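Local coordinates for protein chorismate mutase (Clostridium thermocellum, PDB 1XHO) that probably catalyses the Claisen rearrangement of chorismate to prephenate, a step in the biosynthesis of phenylalanine and tyrosine, at residues D70-F76 / R118-N124. Sequence-based numbering, arbitrary orientation.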
loop_
_atom_site.group_PDB
_atom_site.type_symbol
_atom_site.label_atom_id
_atom_site.label_comp_id
_atom_site.label_asym_id
_atom_site.label_seq_id
_atom_site.Cartn_x
_atom_site.Cartn_y
_atom_site.Cartn_z
ATOM N N ASP C 70 15.006 -11.373 -4.274
ATOM C CA ASP C 70 14.264 -10.803 -5.399
ATOM C C ASP C 70 13.122 -9.880 -4.961
ATOM O O ASP C 70 12.623 -9.091 -5.768
ATOM C CB ASP C 70 13.694 -11.936 -6.267
ATOM C CG ASP C 70 14.770 -12.937 -6.718
ATOM O OD1 ASP C 70 15.808 -12.483 -7.242
ATOM O OD2 ASP C 70 14.571 -14.168 -6.540
ATOM N N ILE C 71 12.720 -9.992 -3.692
ATOM C CA ILE C 71 11.507 -9.335 -3.173
ATOM C C ILE C 71 11.805 -7.925 -2.639
ATOM O O ILE C 71 12.657 -7.734 -1.783
ATOM C CB ILE C 71 10.817 -10.213 -2.083
ATOM C CG1 ILE C 71 10.565 -11.622 -2.630
ATOM C CG2 ILE C 71 9.501 -9.583 -1.605
ATOM C CD1 ILE C 71 9.876 -12.556 -1.658
ATOM N N ILE C 72 11.095 -6.939 -3.174
ATOM C CA ILE C 72 11.264 -5.542 -2.778
ATOM C C ILE C 72 10.400 -5.245 -1.545
ATOM O O ILE C 72 10.874 -4.691 -0.547
ATOM C CB ILE C 72 10.882 -4.595 -3.943
ATOM C CG1 ILE C 72 11.775 -4.886 -5.166
ATOM C CG2 ILE C 72 10.972 -3.118 -3.501
ATOM C CD1 ILE C 72 11.298 -4.243 -6.450
ATOM N N SER C 73 9.129 -5.631 -1.615
ATOM C CA SER C 73 8.195 -5.355 -0.530
ATOM C C SER C 73 6.992 -6.311 -0.537
ATOM O O SER C 73 6.673 -6.932 -1.561
ATOM C CB SER C 73 7.743 -3.891 -0.583
ATOM O OG SER C 73 7.195 -3.555 -1.848
ATOM N N ILE C 74 6.365 -6.455 0.632
ATOM C CA ILE C 74 5.150 -7.244 0.760
ATOM C C ILE C 74 4.109 -6.500 1.585
ATOM O O ILE C 74 4.340 -6.174 2.754
ATOM C CB ILE C 74 5.383 -8.649 1.357
ATOM C CG1 ILE C 74 6.656 -9.277 0.766
ATOM C CG2 ILE C 74 4.124 -9.503 1.102
ATOM C CD1 ILE C 74 6.861 -10.729 1.075
ATOM N N ILE C 75 2.975 -6.222 0.937
ATOM C CA ILE C 75 1.832 -5.574 1.553
ATOM C C ILE C 75 0.746 -6.625 1.754
ATOM O O ILE C 75 0.372 -7.320 0.820
ATOM C CB ILE C 75 1.296 -4.413 0.669
ATOM C CG1 ILE C 75 2.356 -3.295 0.562
ATOM C CG2 ILE C 75 -0.037 -3.860 1.232
ATOM C CD1 ILE C 75 1.952 -2.133 -0.384
ATOM N N PHE C 76 0.259 -6.738 2.984
ATOM C CA PHE C 76 -0.821 -7.657 3.323
ATOM C C PHE C 76 -2.103 -6.903 3.654
ATOM O O PHE C 76 -2.055 -5.846 4.271
ATOM C CB PHE C 76 -0.440 -8.477 4.544
ATOM C CG PHE C 76 0.828 -9.266 4.387
ATOM C CD1 PHE C 76 0.788 -10.609 4.003
ATOM C CD2 PHE C 76 2.058 -8.682 4.650
ATOM C CE1 PHE C 76 1.957 -11.352 3.884
ATOM C CE2 PHE C 76 3.242 -9.418 4.518
ATOM C CZ PHE C 76 3.189 -10.759 4.143
ATOM N N ARG C 118 -5.150 -11.001 1.340
ATOM C CA ARG C 118 -4.524 -10.598 0.072
ATOM C C ARG C 118 -3.076 -10.153 0.268
ATOM O O ARG C 118 -2.700 -9.654 1.327
ATOM C CB ARG C 118 -5.330 -9.504 -0.635
ATOM C CG ARG C 118 -6.755 -9.945 -1.002
ATOM C CD ARG C 118 -7.480 -8.812 -1.707
ATOM N NE ARG C 118 -8.784 -9.156 -2.275
ATOM C CZ ARG C 118 -9.942 -9.222 -1.608
ATOM N NH1 ARG C 118 -10.006 -9.044 -0.310
ATOM N NH2 ARG C 118 -11.047 -9.505 -2.257
ATOM N N VAL C 119 -2.271 -10.370 -0.770
ATOM C CA VAL C 119 -0.844 -10.070 -0.764
ATOM C C VAL C 119 -0.503 -9.346 -2.050
ATOM O O VAL C 119 -0.894 -9.794 -3.123
ATOM C CB VAL C 119 0.025 -11.365 -0.709
ATOM C CG1 VAL C 119 1.520 -11.036 -0.837
ATOM C CG2 VAL C 119 -0.250 -12.118 0.544
HETATM N N MSE C 120 0.211 -8.227 -1.932
HETATM C CA MSE C 120 0.794 -7.547 -3.076
HETATM C C MSE C 120 2.323 -7.538 -2.912
HETATM O O MSE C 120 2.868 -6.971 -1.955
HETATM C CB MSE C 120 0.265 -6.125 -3.192
HETATM C CG MSE C 120 0.956 -5.299 -4.294
HETATM SE SE MSE C 120 0.174 -3.523 -4.520
HETATM C CE MSE C 120 -1.302 -4.006 -5.789
HETATM N N MSE C 121 3.007 -8.163 -3.857
HETATM C CA MSE C 121 4.439 -8.342 -3.764
HETATM C C MSE C 121 5.168 -7.647 -4.911
HETATM O O MSE C 121 5.019 -8.045 -6.061
HETATM C CB MSE C 121 4.727 -9.835 -3.788
HETATM C CG MSE C 121 6.129 -10.222 -3.420
HETATM SE SE MSE C 121 6.295 -12.134 -3.584
HETATM C CE MSE C 121 5.345 -12.768 -2.065
ATOM N N HIS C 122 5.956 -6.616 -4.593
ATOM C CA HIS C 122 6.835 -5.986 -5.582
ATOM C C HIS C 122 8.166 -6.755 -5.665
ATOM O O HIS C 122 8.762 -7.074 -4.650
ATOM C CB HIS C 122 7.050 -4.501 -5.255
ATOM C CG HIS C 122 5.854 -3.654 -5.556
ATOM N ND1 HIS C 122 4.757 -3.588 -4.716
ATOM C CD2 HIS C 122 5.556 -2.883 -6.628
ATOM C CE1 HIS C 122 3.853 -2.784 -5.248
ATOM N NE2 HIS C 122 4.310 -2.347 -6.410
ATOM N N VAL C 123 8.606 -7.077 -6.882
ATOM C CA VAL C 123 9.787 -7.931 -7.055
ATOM C C VAL C 123 10.673 -7.427 -8.163
ATOM O O VAL C 123 10.224 -6.719 -9.051
ATOM C CB VAL C 123 9.425 -9.436 -7.324
ATOM C CG1 VAL C 123 8.600 -9.997 -6.186
ATOM C CG2 VAL C 123 8.720 -9.633 -8.675
ATOM N N ASN C 124 11.946 -7.785 -8.076
ATOM C CA ASN C 124 12.890 -7.565 -9.158
ATOM C C ASN C 124 12.963 -8.885 -9.913
ATOM O O ASN C 124 13.225 -9.926 -9.321
ATOM C CB ASN C 124 14.255 -7.086 -8.611
ATOM C CG ASN C 124 14.293 -5.560 -8.369
ATOM O OD1 ASN C 124 13.804 -4.787 -9.191
ATOM N ND2 ASN C 124 14.864 -5.130 -7.239
HETATM O O HOH W 1 4.485 -4.508 -2.064
#
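A classic beta bulge interrupts the antiparallel pairing of strands 71-76 and 118-124, in the middle of the mixed sheet of this AroH-type chorismate mutase subunit. Ile72 and Ser73 both face His122: the carbonyl oxygen of His122 takes Ile72 N at 2.8 Å and, weakly, Ser73 N at 3.4 Å. Beyond the bulge the pairing is regular, and Ile75 N reaches Met120 O almost straight (3.0 Å, 177° at the hydrogen).

Ile71, Ile74, Phe76, Val119, Met121 and Val123 share one face, where branched aliphatic chains, a phenyl ring and the flexible Met121 chain fill the core; Phe76, Val119 and Met121 touch helix 46-63, Ile71 and Ile74 touch Trp96. Met121, present as selenomethionine, extends with CG anti to its backbone N (chi1 -168°), then bends at chi3, so that its CE meets Ile74 CD1 at 4.0 Å while its CG lies against Ile71 CG2. Val119 straddles two neighbours: its CG1 presses on Ile74 CG2 (3.6 Å), and its CG2 touches the Phe76 ring at CD1 (3.9 Å).

Ser73, Ile75, Met120 and His122 point to the other face, toward the neighbouring subunits. Here a water lies in the plane of the His122 ring, at its edge, 2.8 Å from His122 ND1; it is also hydrogen-bonded to Ser73 OG and donates to Met120 O. Ser73 OG bonds His122 NE2 of the second subunit, and His122 NE2 bonds Ser73 OG of the third.

Bonded at both ring nitrogens, His122 is fixed in rotation, and the small hydroxyl of Ser73 can serve water and neighbour together: the water ties the two strands within the chain, the Ser-His bonds join subunits, implying a polar cluster beside apolar Ile75 and Met120.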